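Proteasome accessory factor B/C (PafBC) (Paenarthrobacter aurescens, PDB 6SJ9) probably regulates transcription in the bacterial DNA damage response, combining winged helix-turn-helix DNA-binding modules with WYL domains. Local coordinates at residues Q504-F510 with R553-P559; A538-S542 with S565-T569; G545-F549 with R577-P581; D585-E591 with L616-F622. All coordinates share one frame; numbering follows the deposited sequence.

Contact 1: residues Q504-F510 with R553-P559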
loop_
_atom_site.group_PDB
_atom_site.type_symbol
_atom_site.label_atom_id
_atom_site.label_comp_id
_atom_site.label_asym_id
_atom_site.label_seq_id
_atom_site.Cartn_x
_atom_site.Cartn_y
_atom_site.Cartn_z
ATOM N N GLN A 504 31.947 -3.704 -13.338
ATOM C CA GLN A 504 30.810 -4.306 -14.013
ATOM C C GLN A 504 30.827 -5.832 -13.846
ATOM O O GLN A 504 31.885 -6.464 -13.713
ATOM C CB GLN A 504 30.856 -3.929 -15.496
ATOM C CG GLN A 504 29.554 -3.557 -16.036
ATOM C CD GLN A 504 29.601 -3.130 -17.486
ATOM O OE1 GLN A 504 29.996 -3.888 -18.333
ATOM N NE2 GLN A 504 29.185 -1.901 -17.762
ATOM N N LEU A 505 29.639 -6.435 -13.873
ATOM C CA LEU A 505 29.504 -7.881 -13.730
ATOM C C LEU A 505 28.773 -8.459 -14.929
ATOM O O LEU A 505 27.809 -7.885 -15.425
ATOM C CB LEU A 505 28.736 -8.258 -12.440
ATOM C CG LEU A 505 29.468 -7.926 -11.122
ATOM C CD1 LEU A 505 28.598 -8.158 -9.900
ATOM C CD2 LEU A 505 30.669 -8.902 -10.981
ATOM N N ARG A 506 29.226 -9.612 -15.352
ATOM C CA ARG A 506 28.460 -10.472 -16.233
ATOM C C ARG A 506 27.584 -11.367 -15.365
ATOM O O ARG A 506 28.106 -12.178 -14.608
ATOM C CB ARG A 506 29.374 -11.365 -17.061
ATOM C CG ARG A 506 28.647 -12.199 -18.135
ATOM C CD ARG A 506 28.034 -11.315 -19.185
ATOM N NE ARG A 506 27.625 -12.055 -20.389
ATOM C CZ ARG A 506 26.925 -11.513 -21.373
ATOM N NH1 ARG A 506 26.578 -10.232 -21.288
ATOM N NH2 ARG A 506 26.579 -12.251 -22.430
ATOM N N LEU A 507 26.271 -11.245 -15.520
ATOM C CA LEU A 507 25.289 -11.950 -14.712
ATOM C C LEU A 507 24.568 -12.979 -15.575
ATOM O O LEU A 507 24.114 -12.672 -16.694
ATOM C CB LEU A 507 24.279 -10.966 -14.113
ATOM C CG LEU A 507 22.991 -11.601 -13.621
ATOM C CD1 LEU A 507 23.251 -12.499 -12.368
ATOM C CD2 LEU A 507 21.991 -10.439 -13.354
ATOM N N ARG A 508 24.485 -14.189 -15.068
ATOM C CA ARG A 508 23.618 -15.239 -15.599
ATOM C C ARG A 508 22.496 -15.446 -14.593
ATOM O O ARG A 508 22.752 -15.806 -13.448
ATOM C CB ARG A 508 24.389 -16.524 -15.845
ATOM C CG ARG A 508 25.245 -16.403 -17.137
ATOM C CD ARG A 508 26.023 -17.670 -17.260
ATOM N NE ARG A 508 27.017 -17.590 -18.286
ATOM C CZ ARG A 508 28.037 -18.438 -18.336
ATOM N NH1 ARG A 508 28.139 -19.378 -17.392
ATOM N NH2 ARG A 508 28.935 -18.351 -19.316
ATOM N N TYR A 509 21.276 -15.118 -14.980
ATOM C CA TYR A 509 20.165 -15.030 -14.044
ATOM C C TYR A 509 19.171 -16.117 -14.426
ATOM O O TYR A 509 18.736 -16.148 -15.567
ATOM C CB TYR A 509 19.532 -13.648 -14.131
ATOM C CG TYR A 509 18.561 -13.315 -13.027
ATOM C CD1 TYR A 509 18.984 -13.256 -11.711
ATOM C CD2 TYR A 509 17.230 -12.993 -13.309
ATOM C CE1 TYR A 509 18.121 -12.923 -10.659
ATOM C CE2 TYR A 509 16.332 -12.681 -12.243
ATOM C CZ TYR A 509 16.798 -12.647 -10.926
ATOM O OH TYR A 509 15.973 -12.286 -9.861
ATOM N N PHE A 510 18.826 -17.003 -13.476
ATOM C CA PHE A 510 17.818 -18.038 -13.716
ATOM C C PHE A 510 16.450 -17.429 -14.024
ATOM O O PHE A 510 16.038 -16.442 -13.431
ATOM C CB PHE A 510 17.654 -18.954 -12.498
ATOM C CG PHE A 510 18.740 -19.965 -12.340
ATOM C CD1 PHE A 510 18.941 -20.932 -13.276
ATOM C CD2 PHE A 510 19.529 -19.957 -11.189
ATOM C CE1 PHE A 510 19.937 -21.843 -13.129
ATOM C CE2 PHE A 510 20.497 -20.869 -11.011
ATOM C CZ PHE A 510 20.712 -21.820 -11.991
ATOM N N ARG A 553 18.480 -16.132 -7.223
ATOM C CA ARG A 553 18.290 -16.535 -8.616
ATOM C C ARG A 553 19.532 -16.338 -9.466
ATOM O O ARG A 553 19.486 -16.590 -10.665
ATOM C CB ARG A 553 17.070 -15.841 -9.248
ATOM C CG ARG A 553 15.848 -16.534 -8.679
ATOM C CD ARG A 553 14.567 -16.425 -9.441
ATOM N NE ARG A 553 14.630 -16.077 -10.859
ATOM C CZ ARG A 553 13.599 -15.481 -11.444
ATOM N NH1 ARG A 553 12.523 -15.228 -10.703
ATOM N NH2 ARG A 553 13.621 -15.141 -12.715
ATOM N N VAL A 554 20.644 -15.929 -8.869
ATOM C CA VAL A 554 21.873 -15.811 -9.620
ATOM C C VAL A 554 22.395 -17.192 -9.946
ATOM O O VAL A 554 22.640 -17.998 -9.043
ATOM C CB VAL A 554 22.902 -15.010 -8.814
ATOM C CG1 VAL A 554 24.294 -15.115 -9.462
ATOM C CG2 VAL A 554 22.441 -13.573 -8.744
ATOM N N GLU A 555 22.657 -17.446 -11.225
ATOM C CA GLU A 555 23.383 -18.673 -11.543
ATOM C C GLU A 555 24.876 -18.437 -11.456
ATOM O O GLU A 555 25.590 -19.241 -10.862
ATOM C CB GLU A 555 23.039 -19.208 -12.925
ATOM C CG GLU A 555 23.468 -20.663 -13.110
ATOM C CD GLU A 555 24.772 -20.812 -13.864
ATOM O OE1 GLU A 555 25.526 -21.761 -13.552
ATOM O OE2 GLU A 555 25.042 -20.001 -14.784
ATOM N N SER A 556 25.362 -17.313 -11.969
ATOM C CA SER A 556 26.761 -16.999 -11.721
ATOM C C SER A 556 26.959 -15.521 -11.988
ATOM O O SER A 556 26.199 -14.897 -12.742
ATOM C CB SER A 556 27.699 -17.855 -12.593
ATOM O OG SER A 556 27.581 -17.438 -13.922
ATOM N N LEU A 557 27.993 -14.969 -11.352
ATOM C CA LEU A 557 28.384 -13.572 -11.526
ATOM C C LEU A 557 29.885 -13.545 -11.640
ATOM O O LEU A 557 30.558 -14.121 -10.778
ATOM C CB LEU A 557 27.999 -12.739 -10.314
ATOM C CG LEU A 557 26.553 -12.365 -10.169
ATOM C CD1 LEU A 557 26.339 -11.967 -8.743
ATOM C CD2 LEU A 557 26.335 -11.189 -11.047
ATOM N N GLU A 558 30.404 -12.845 -12.663
ATOM C CA GLU A 558 31.813 -12.710 -12.916
ATOM C C GLU A 558 32.071 -11.287 -13.400
ATOM O O GLU A 558 31.398 -10.806 -14.330
ATOM C CB GLU A 558 32.363 -13.684 -13.981
ATOM C CG GLU A 558 31.742 -15.055 -14.024
ATOM C CD GLU A 558 32.374 -16.040 -13.031
ATOM O OE1 GLU A 558 33.268 -15.616 -12.254
ATOM O OE2 GLU A 558 31.974 -17.241 -13.031
ATOM N N PRO A 559 33.151 -10.686 -12.932
ATOM C CA PRO A 559 33.609 -9.433 -13.540
ATOM C C PRO A 559 33.852 -9.644 -15.027
ATOM O O PRO A 559 34.241 -10.716 -15.473
ATOM C CB PRO A 559 34.918 -9.137 -12.798
ATOM C CG PRO A 559 34.809 -9.964 -11.477
ATOM C CD PRO A 559 34.039 -11.193 -11.867
HETATM O O HOH W 1 28.572 -14.840 -15.138
#
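Q504-F510 and R553-P559 pair as antiparallel strands at one border of the five-stranded sheet of the second WYL domain, an Sm-like fold, and a classic beta bulge shifts their register. The strand axes run 155° apart. R506 pairs with E558, its N donating to E558 O at 2.7 Å. At the bulge both E555 and S556 face R508: R508 O accepts from E555 N at 2.8 Å and only weakly from S556 N, after which Y509 pairs with V554. On one face L557 CD2 lies beside L507 CD1 (3.6 Å) and also meets L505 CD1, while A491 and I495 of helix 489-501 pack on L557. On the other face the extended R508 side chain runs alongside E555, guanidinium and carboxylate nearly coplanar. R508 NH1 and E555 OE2 nevertheless stay 4.1 Å apart, the salt bridge of R508 NE going to E519. One water donates to R506 O and bonds S556 OG. R553 has its NH1 tied to D584, and a bend at chi3 (20°) turns the guanidinium edge to the opposite strand, where NE at 3.0 Å and NH2 at 2.8 Å both donate to F510 O.

Contact 2: residues A538-S542 with S565-T569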
loop_
_atom_site.group_PDB
_atom_site.type_symbol
_atom_site.label_atom_id
_atom_site.label_comp_id
_atom_site.label_asym_id
_atom_site.label_seq_id
_atom_site.Cartn_x
_atom_site.Cartn_y
_atom_site.Cartn_z
ATOM N N ALA A 538 20.693 -3.145 -9.772
ATOM C CA ALA A 538 21.763 -3.057 -10.752
ATOM C C ALA A 538 21.237 -2.395 -12.019
ATOM O O ALA A 538 20.085 -2.585 -12.410
ATOM C CB ALA A 538 22.307 -4.444 -11.085
ATOM N N TYR A 539 22.096 -1.630 -12.673
ATOM C CA TYR A 539 21.757 -1.128 -13.999
ATOM C C TYR A 539 21.999 -2.266 -14.987
ATOM O O TYR A 539 23.123 -2.750 -15.103
ATOM C CB TYR A 539 22.575 0.136 -14.363
ATOM C CG TYR A 539 22.070 0.703 -15.701
ATOM C CD1 TYR A 539 22.593 0.265 -16.900
ATOM C CD2 TYR A 539 21.027 1.629 -15.745
ATOM C CE1 TYR A 539 22.114 0.748 -18.138
ATOM C CE2 TYR A 539 20.543 2.128 -16.972
ATOM C CZ TYR A 539 21.098 1.676 -18.164
ATOM O OH TYR A 539 20.637 2.139 -19.371
ATOM N N CYS A 540 20.944 -2.728 -15.651
ATOM C CA CYS A 540 21.038 -3.850 -16.564
ATOM C C CYS A 540 21.260 -3.333 -17.982
ATOM O O CYS A 540 20.455 -2.546 -18.485
ATOM C CB CYS A 540 19.792 -4.720 -16.506
ATOM S SG CYS A 540 19.808 -6.031 -17.807
ATOM N N HIS A 541 22.399 -3.681 -18.593
ATOM C CA HIS A 541 22.629 -3.215 -19.955
ATOM C C HIS A 541 21.767 -3.931 -20.978
ATOM O O HIS A 541 21.644 -3.427 -22.081
ATOM C CB HIS A 541 24.119 -3.291 -20.337
ATOM C CG HIS A 541 24.901 -2.275 -19.596
ATOM N ND1 HIS A 541 25.481 -2.539 -18.371
ATOM C CD2 HIS A 541 24.996 -0.938 -19.781
ATOM C CE1 HIS A 541 26.007 -1.425 -17.892
ATOM N NE2 HIS A 541 25.714 -0.436 -18.724
ATOM N N SER A 542 21.183 -5.090 -20.664
ATOM C CA SER A 542 20.213 -5.663 -21.599
ATOM C C SER A 542 18.856 -4.971 -21.581
ATOM O O SER A 542 18.232 -4.873 -22.628
ATOM C CB SER A 542 20.035 -7.152 -21.345
ATOM O OG SER A 542 21.265 -7.774 -21.649
ATOM N N SER A 565 29.397 1.496 -15.793
ATOM C CA SER A 565 29.205 2.486 -16.849
ATOM C C SER A 565 28.699 3.801 -16.283
ATOM O O SER A 565 28.862 4.847 -16.914
ATOM C CB SER A 565 28.219 1.959 -17.886
ATOM O OG SER A 565 26.930 2.049 -17.286
ATOM N N GLY A 566 28.026 3.770 -15.140
ATOM C CA GLY A 566 27.432 5.005 -14.680
ATOM C C GLY A 566 26.201 5.440 -15.449
ATOM O O GLY A 566 25.901 6.636 -15.496
ATOM N N SER A 567 25.521 4.511 -16.128
ATOM C CA SER A 567 24.282 4.868 -16.807
ATOM C C SER A 567 23.118 5.035 -15.851
ATOM O O SER A 567 22.089 5.588 -16.253
ATOM C CB SER A 567 23.931 3.844 -17.867
ATOM O OG SER A 567 25.010 3.756 -18.750
ATOM N N ALA A 568 23.238 4.548 -14.614
ATOM C CA ALA A 568 22.131 4.708 -13.679
ATOM C C ALA A 568 21.912 6.187 -13.345
ATOM O O ALA A 568 20.772 6.661 -13.321
ATOM C CB ALA A 568 22.399 3.871 -12.426
ATOM N N THR A 569 22.994 6.937 -13.110
ATOM C CA THR A 569 22.903 8.372 -12.858
ATOM C C THR A 569 22.553 9.167 -14.115
ATOM O O THR A 569 22.215 10.350 -14.003
ATOM C CB THR A 569 24.200 8.895 -12.231
ATOM O OG1 THR A 569 25.297 8.677 -13.127
ATOM C CG2 THR A 569 24.472 8.201 -10.905
#
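S565 meets H541 edge-on where the loop that follows strand 562-563 comes back over the end of strand 533-540 in the WYL sheet. H541 NE2 donates to S565 OG at 3.1 Å, with the oxygen almost exactly in the imidazole plane and an N-H...O angle of 147°. The same OG accepts from S567 N at 3.1 Å, which defines an ST turn, and from S567 OG at 3.0 Å; D523 OD2 is a further partner. G566 carries the turn with a positive phi. S567 then brings its CB over one face of the Y539 ring, 3.7 Å from the centroid and 16° off the normal, a CH-pi contact. Its OG, anti to its own carbonyl carbon, lies farther from the ring than CB does and donates to S565 OG. Next comes A568, whose CB touches Y539 CB at 4.2 Å; its methyl also packs on L525 and V546 of the neighbouring strands. Because Y539 CG is anti to the backbone N (chi1 -174°), the ring projects from the strand to receive both residues. H541 ND1 is itself bonded to the carbonyl oxygen of D521. With both ring nitrogens thus apparently donating, and the D523 carboxylate sharing S565 OG, the bonding is consistent with a positively charged imidazole, although crystallographic geometry alone cannot prove it.

Contact 3: residues G545-F549 with R577-P581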
loop_
_atom_site.group_PDB
_atom_site.type_symbol
_atom_site.label_atom_id
_atom_site.label_comp_id
_atom_site.label_asym_id
_atom_site.label_seq_id
_atom_site.Cartn_x
_atom_site.Cartn_y
_atom_site.Cartn_z
ATOM N N GLY A 545 18.125 -0.306 -18.210
ATOM C CA GLY A 545 17.495 0.325 -17.065
ATOM C C GLY A 545 17.842 -0.404 -15.779
ATOM O O GLY A 545 18.335 -1.546 -15.779
ATOM N N VAL A 546 17.468 0.230 -14.677
ATOM C CA VAL A 546 17.759 -0.321 -13.362
ATOM C C VAL A 546 16.757 -1.435 -13.121
ATOM O O VAL A 546 15.571 -1.283 -13.416
ATOM C CB VAL A 546 17.682 0.774 -12.279
ATOM C CG1 VAL A 546 17.857 0.154 -10.917
ATOM C CG2 VAL A 546 18.807 1.858 -12.491
ATOM N N ARG A 547 17.248 -2.593 -12.695
ATOM C CA ARG A 547 16.391 -3.681 -12.276
ATOM C C ARG A 547 16.829 -4.136 -10.899
ATOM O O ARG A 547 17.938 -3.819 -10.451
ATOM C CB ARG A 547 16.459 -4.866 -13.254
ATOM C CG ARG A 547 16.016 -4.522 -14.687
ATOM C CD ARG A 547 14.500 -4.447 -14.728
ATOM N NE ARG A 547 13.931 -4.198 -16.054
ATOM C CZ ARG A 547 13.949 -3.031 -16.700
ATOM N NH1 ARG A 547 14.533 -1.946 -16.183
ATOM N NH2 ARG A 547 13.378 -2.951 -17.894
ATOM N N ASN A 548 15.959 -4.917 -10.242
ATOM C CA ASN A 548 16.229 -5.476 -8.928
ATOM C C ASN A 548 16.111 -6.967 -9.047
ATOM O O ASN A 548 15.041 -7.469 -9.381
ATOM C CB ASN A 548 15.252 -4.919 -7.868
ATOM C CG ASN A 548 15.560 -3.498 -7.575
ATOM O OD1 ASN A 548 16.342 -3.225 -6.672
ATOM N ND2 ASN A 548 15.070 -2.579 -8.396
ATOM N N PHE A 549 17.213 -7.658 -8.775
ATOM C CA PHE A 549 17.328 -9.092 -8.958
ATOM C C PHE A 549 17.359 -9.785 -7.600
ATOM O O PHE A 549 17.817 -9.215 -6.601
ATOM C CB PHE A 549 18.636 -9.413 -9.722
ATOM C CG PHE A 549 18.737 -8.762 -11.139
ATOM C CD1 PHE A 549 19.370 -7.544 -11.321
ATOM C CD2 PHE A 549 18.274 -9.428 -12.256
ATOM C CE1 PHE A 549 19.515 -6.979 -12.622
ATOM C CE2 PHE A 549 18.391 -8.876 -13.563
ATOM C CZ PHE A 549 18.991 -7.654 -13.741
ATOM N N ARG A 577 13.234 0.912 -5.538
ATOM C CA ARG A 577 13.607 -0.484 -5.654
ATOM C C ARG A 577 12.412 -1.438 -5.734
ATOM O O ARG A 577 12.515 -2.484 -6.388
ATOM C CB ARG A 577 14.502 -0.869 -4.484
ATOM C CG ARG A 577 15.913 -0.432 -4.680
ATOM C CD ARG A 577 16.726 -0.759 -3.399
ATOM N NE ARG A 577 16.446 0.196 -2.327
ATOM C CZ ARG A 577 17.154 0.272 -1.191
ATOM N NH1 ARG A 577 18.191 -0.548 -0.993
ATOM N NH2 ARG A 577 16.846 1.179 -0.264
ATOM N N LEU A 578 11.306 -1.153 -5.041
ATOM C CA LEU A 578 10.141 -2.035 -5.111
ATOM C C LEU A 578 9.262 -1.746 -6.312
ATOM O O LEU A 578 8.161 -2.308 -6.395
ATOM C CB LEU A 578 9.275 -1.905 -3.835
ATOM C CG LEU A 578 9.968 -2.494 -2.617
ATOM C CD1 LEU A 578 9.165 -2.283 -1.339
ATOM C CD2 LEU A 578 10.148 -4.011 -2.905
ATOM N N PHE A 579 9.658 -0.823 -7.185
ATOM C CA PHE A 579 8.817 -0.405 -8.293
ATOM C C PHE A 579 9.407 -0.668 -9.693
ATOM O O PHE A 579 8.734 -0.381 -10.703
ATOM C CB PHE A 579 8.474 1.078 -8.115
ATOM C CG PHE A 579 7.622 1.365 -6.888
ATOM C CD1 PHE A 579 8.205 1.621 -5.673
ATOM C CD2 PHE A 579 6.233 1.280 -6.954
ATOM C CE1 PHE A 579 7.456 1.904 -4.545
ATOM C CE2 PHE A 579 5.431 1.595 -5.829
ATOM C CZ PHE A 579 6.049 1.892 -4.608
ATOM N N THR A 580 10.632 -1.173 -9.802
ATOM C CA THR A 580 11.194 -1.459 -11.136
ATOM C C THR A 580 10.440 -2.611 -11.794
ATOM O O THR A 580 9.917 -3.476 -11.100
ATOM C CB THR A 580 12.690 -1.784 -11.058
ATOM O OG1 THR A 580 12.914 -2.856 -10.144
ATOM C CG2 THR A 580 13.487 -0.593 -10.587
ATOM N N PRO A 581 10.318 -2.626 -13.129
ATOM C CA PRO A 581 9.689 -3.794 -13.778
ATOM C C PRO A 581 10.453 -5.046 -13.398
ATOM O O PRO A 581 11.677 -5.011 -13.266
ATOM C CB PRO A 581 9.785 -3.499 -15.283
ATOM C CG PRO A 581 10.638 -2.350 -15.430
ATOM C CD PRO A 581 10.808 -1.648 -14.119
HETATM O O HOH W 2 13.289 -5.237 -11.097
#
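N548 and T580 supply the one direct hydrogen bond between residues 545-549, on edge strand 545-550 of the WYL sheet, and residues 577-581 in the loop leading to strand 586-592. N548 ND2 donates to T580 OG1 at 2.8 Å with an angle of 159°, the acceptor lying close to the amide plane. The other end of the amide is held too, since OD1 bonds Y528 OH, and this fixes the rotation of the group. A second polar link runs through water: one molecule accepts from N548 N at 2.8 Å, donates to P581 O at 2.7 Å and bonds T580 OG1 at 2.6 Å.

P581 CG sits 3.6 Å above the centre of the R547 guanidinium. The R547 chain folds back at chi2 (-77°), which lets NH1 donate to V546 O at 3.0 Å, from well above that carbonyl's plane.

Van der Waals contacts of carbon against oxygen complete the packing. T580 CG2 rests against V546 O, and R577 crosses N548 at about a right angle, its CG 3.5 Å from N548 OD1, while the guanidinium of R577 turns elsewhere, to a salt bridge with D442 and a cation-pi contact with Y528. Across this border the strand's N548 N and the loop's P581 O are joined by a shared water instead of by direct bonding, which implies that the loop docks through side chains and a water-bridged carbonyl, without pairing as a further strand.

Contact 4: residues D585-E591 with L616-F622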
loop_
_atom_site.group_PDB
_atom_site.type_symbol
_atom_site.label_atom_id
_atom_site.label_comp_id
_atom_site.label_asym_id
_atom_site.label_seq_id
_atom_site.Cartn_x
_atom_site.Cartn_y
_atom_site.Cartn_z
ATOM N N ASP A 585 7.702 -10.324 -15.269
ATOM C CA ASP A 585 6.424 -9.706 -15.592
ATOM C C ASP A 585 5.810 -10.335 -16.847
ATOM O O ASP A 585 6.513 -10.783 -17.750
ATOM C CB ASP A 585 6.602 -8.207 -15.803
ATOM C CG ASP A 585 6.863 -7.422 -14.475
ATOM O OD1 ASP A 585 6.925 -8.029 -13.375
ATOM O OD2 ASP A 585 7.039 -6.189 -14.546
ATOM N N VAL A 586 4.484 -10.387 -16.893
ATOM C CA VAL A 586 3.752 -10.806 -18.076
ATOM C C VAL A 586 3.043 -9.573 -18.632
ATOM O O VAL A 586 2.414 -8.813 -17.889
ATOM C CB VAL A 586 2.797 -11.973 -17.772
ATOM C CG1 VAL A 586 2.775 -12.247 -16.324
ATOM C CG2 VAL A 586 1.423 -11.714 -18.281
ATOM N N LEU A 587 3.171 -9.352 -19.923
ATOM C CA LEU A 587 2.593 -8.187 -20.585
ATOM C C LEU A 587 1.152 -8.459 -21.019
ATOM O O LEU A 587 0.858 -9.503 -21.604
ATOM C CB LEU A 587 3.482 -7.812 -21.769
ATOM C CG LEU A 587 3.236 -6.487 -22.487
ATOM C CD1 LEU A 587 2.136 -6.602 -23.533
ATOM C CD2 LEU A 587 2.947 -5.367 -21.458
ATOM N N VAL A 588 0.233 -7.579 -20.637
ATOM C CA VAL A 588 -1.196 -7.797 -20.840
ATOM C C VAL A 588 -1.782 -6.527 -21.434
ATOM O O VAL A 588 -1.356 -5.423 -21.091
ATOM C CB VAL A 588 -1.917 -8.164 -19.529
ATOM C CG1 VAL A 588 -3.388 -8.308 -19.760
ATOM C CG2 VAL A 588 -1.331 -9.432 -18.923
ATOM N N CYS A 589 -2.691 -6.676 -22.382
ATOM C CA CYS A 589 -3.423 -5.559 -22.958
ATOM C C CYS A 589 -4.847 -5.605 -22.420
ATOM O O CYS A 589 -5.508 -6.640 -22.528
ATOM C CB CYS A 589 -3.403 -5.638 -24.484
ATOM S SG CYS A 589 -4.207 -4.249 -25.230
ATOM N N LEU A 590 -5.286 -4.513 -21.786
ATOM C CA LEU A 590 -6.577 -4.390 -21.115
ATOM C C LEU A 590 -7.443 -3.404 -21.869
ATOM O O LEU A 590 -6.925 -2.472 -22.486
ATOM C CB LEU A 590 -6.432 -3.852 -19.664
ATOM C CG LEU A 590 -5.562 -4.587 -18.671
ATOM C CD1 LEU A 590 -5.468 -3.838 -17.322
ATOM C CD2 LEU A 590 -6.024 -6.008 -18.487
ATOM N N GLU A 591 -8.761 -3.577 -21.777
ATOM C CA GLU A 591 -9.701 -2.489 -22.015
ATOM C C GLU A 591 -10.306 -2.072 -20.675
ATOM O O GLU A 591 -10.727 -2.919 -19.887
ATOM C CB GLU A 591 -10.819 -2.859 -22.980
ATOM C CG GLU A 591 -11.798 -1.695 -23.182
ATOM C CD GLU A 591 -12.882 -1.986 -24.206
ATOM O OE1 GLU A 591 -12.868 -3.087 -24.789
ATOM O OE2 GLU A 591 -13.761 -1.127 -24.411
ATOM N N LEU A 616 -10.401 3.293 -22.153
ATOM C CA LEU A 616 -9.088 3.281 -22.786
ATOM C C LEU A 616 -8.548 1.867 -22.906
ATOM O O LEU A 616 -8.925 0.980 -22.139
ATOM C CB LEU A 616 -8.058 4.124 -22.039
ATOM C CG LEU A 616 -7.803 3.848 -20.564
ATOM C CD1 LEU A 616 -6.428 4.275 -20.197
ATOM C CD2 LEU A 616 -8.762 4.646 -19.771
ATOM N N LEU A 617 -7.700 1.672 -23.912
ATOM C CA LEU A 617 -6.808 0.535 -23.963
ATOM C C LEU A 617 -5.595 0.800 -23.105
ATOM O O LEU A 617 -5.070 1.915 -23.072
ATOM C CB LEU A 617 -6.326 0.250 -25.384
ATOM C CG LEU A 617 -7.338 0.029 -26.501
ATOM C CD1 LEU A 617 -6.587 -0.261 -27.813
ATOM C CD2 LEU A 617 -8.330 -1.080 -26.171
ATOM N N ALA A 618 -5.110 -0.240 -22.453
ATOM C CA ALA A 618 -3.959 -0.069 -21.576
ATOM C C ALA A 618 -3.118 -1.327 -21.574
ATOM O O ALA A 618 -3.612 -2.414 -21.260
ATOM C CB ALA A 618 -4.401 0.289 -20.165
ATOM N N GLU A 619 -1.867 -1.174 -21.938
ATOM C CA GLU A 619 -0.894 -2.246 -21.894
ATOM C C GLU A 619 -0.142 -2.168 -20.562
ATOM O O GLU A 619 0.502 -1.157 -20.277
ATOM C CB GLU A 619 0.042 -2.050 -23.081
ATOM C CG GLU A 619 0.968 -3.143 -23.401
ATOM C CD GLU A 619 1.774 -2.789 -24.622
ATOM O OE1 GLU A 619 1.412 -3.236 -25.732
ATOM O OE2 GLU A 619 2.733 -1.997 -24.468
ATOM N N VAL A 620 -0.261 -3.190 -19.724
ATOM C CA VAL A 620 0.329 -3.168 -18.389
ATOM C C VAL A 620 1.144 -4.439 -18.154
ATOM O O VAL A 620 0.824 -5.506 -18.678
ATOM C CB VAL A 620 -0.753 -3.013 -17.276
ATOM C CG1 VAL A 620 -1.569 -1.752 -17.500
ATOM C CG2 VAL A 620 -1.653 -4.175 -17.248
ATOM N N ARG A 621 2.143 -4.339 -17.274
ATOM C CA ARG A 621 2.915 -5.482 -16.804
ATOM C C ARG A 621 2.390 -5.942 -15.448
ATOM O O ARG A 621 2.418 -5.180 -14.486
ATOM C CB ARG A 621 4.397 -5.121 -16.690
ATOM C CG ARG A 621 5.057 -4.736 -18.019
ATOM C CD ARG A 621 6.444 -4.064 -17.793
ATOM N NE ARG A 621 7.448 -4.953 -17.172
ATOM C CZ ARG A 621 8.406 -5.606 -17.841
ATOM N NH1 ARG A 621 8.500 -5.491 -19.170
ATOM N NH2 ARG A 621 9.278 -6.376 -17.190
ATOM N N PHE A 622 1.912 -7.183 -15.374
ATOM C CA PHE A 622 1.492 -7.802 -14.125
ATOM C C PHE A 622 2.612 -8.678 -13.610
ATOM O O PHE A 622 3.359 -9.281 -14.402
ATOM C CB PHE A 622 0.231 -8.643 -14.304
ATOM C CG PHE A 622 -0.999 -7.840 -14.269
ATOM C CD1 PHE A 622 -1.557 -7.371 -15.454
ATOM C CD2 PHE A 622 -1.595 -7.509 -13.073
ATOM C CE1 PHE A 622 -2.712 -6.596 -15.420
ATOM C CE2 PHE A 622 -2.741 -6.738 -13.029
ATOM C CZ PHE A 622 -3.304 -6.272 -14.197
#
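L587 lays its two methyls against the aliphatic part of E619, a diagonal neighbour on the opposite strand, CD2 reaching E619 CG at 3.6 Å. The E619 chain runs on, extended, to a salt bridge with R607. Beside this pair, R621 crosses D585 at about a right angle: R621 NE donates to D585 OD2 at 2.9 Å, meeting the anti lone pair of that oxygen, with the guanidinium and carboxylate planes 61° apart. G582 N also bonds D585 OD2, so the carboxylate ties the strand's start to the preceding loop.

The other face is apolar. L590 CD1 packs on V620 CG2 at 3.8 Å and lies at the edge of the F622 ring, while V588 CG2 meets F622 CD1 at 4.0 Å. F631 of helix 627-634 meets F622 edge-to-face, and L647 of helix 645-659 packs on V586 and V588.

Between the two faces the backbones are in regular antiparallel register, their axes 160° apart. V586 with F622, V588 with V620 and L590 with A618 each exchange two hydrogen bonds, as in V620 N to V588 O at 2.8 Å. These are the two central strands of a sheet ordered 2-3-1-4, that of the ferredoxin-like fold, here the WCX domain. The chemistry divides accordingly: hydrocarbon faces the helices, whereas the R621-D585 and E619-R607 ion pairs belong to the face of L587.

Contacts 1, 2 and 3 share the five-stranded WYL sheet, their segments alternating along the chain. Contact 1 pairs one border strand, 554-560, with 503-510, contact 3 lies on the other, 545-550, and contact 2 reaches strand 533-540 next to it. Centres of contacts 1 and 2 are about 15 Å apart, those of 2 and 3 about 11 Å, joined by probable backbone hydrogen bonds such as C540 N to G545 O. Contact 4 comes later in the chain, in the separate WCX sheet, its centre about 30 Å from that of contact 1 but only about 18 Å from contact 3. There P581 packs on R621, so the connecting loop touches the WYL sheet and the WCX sheet alike.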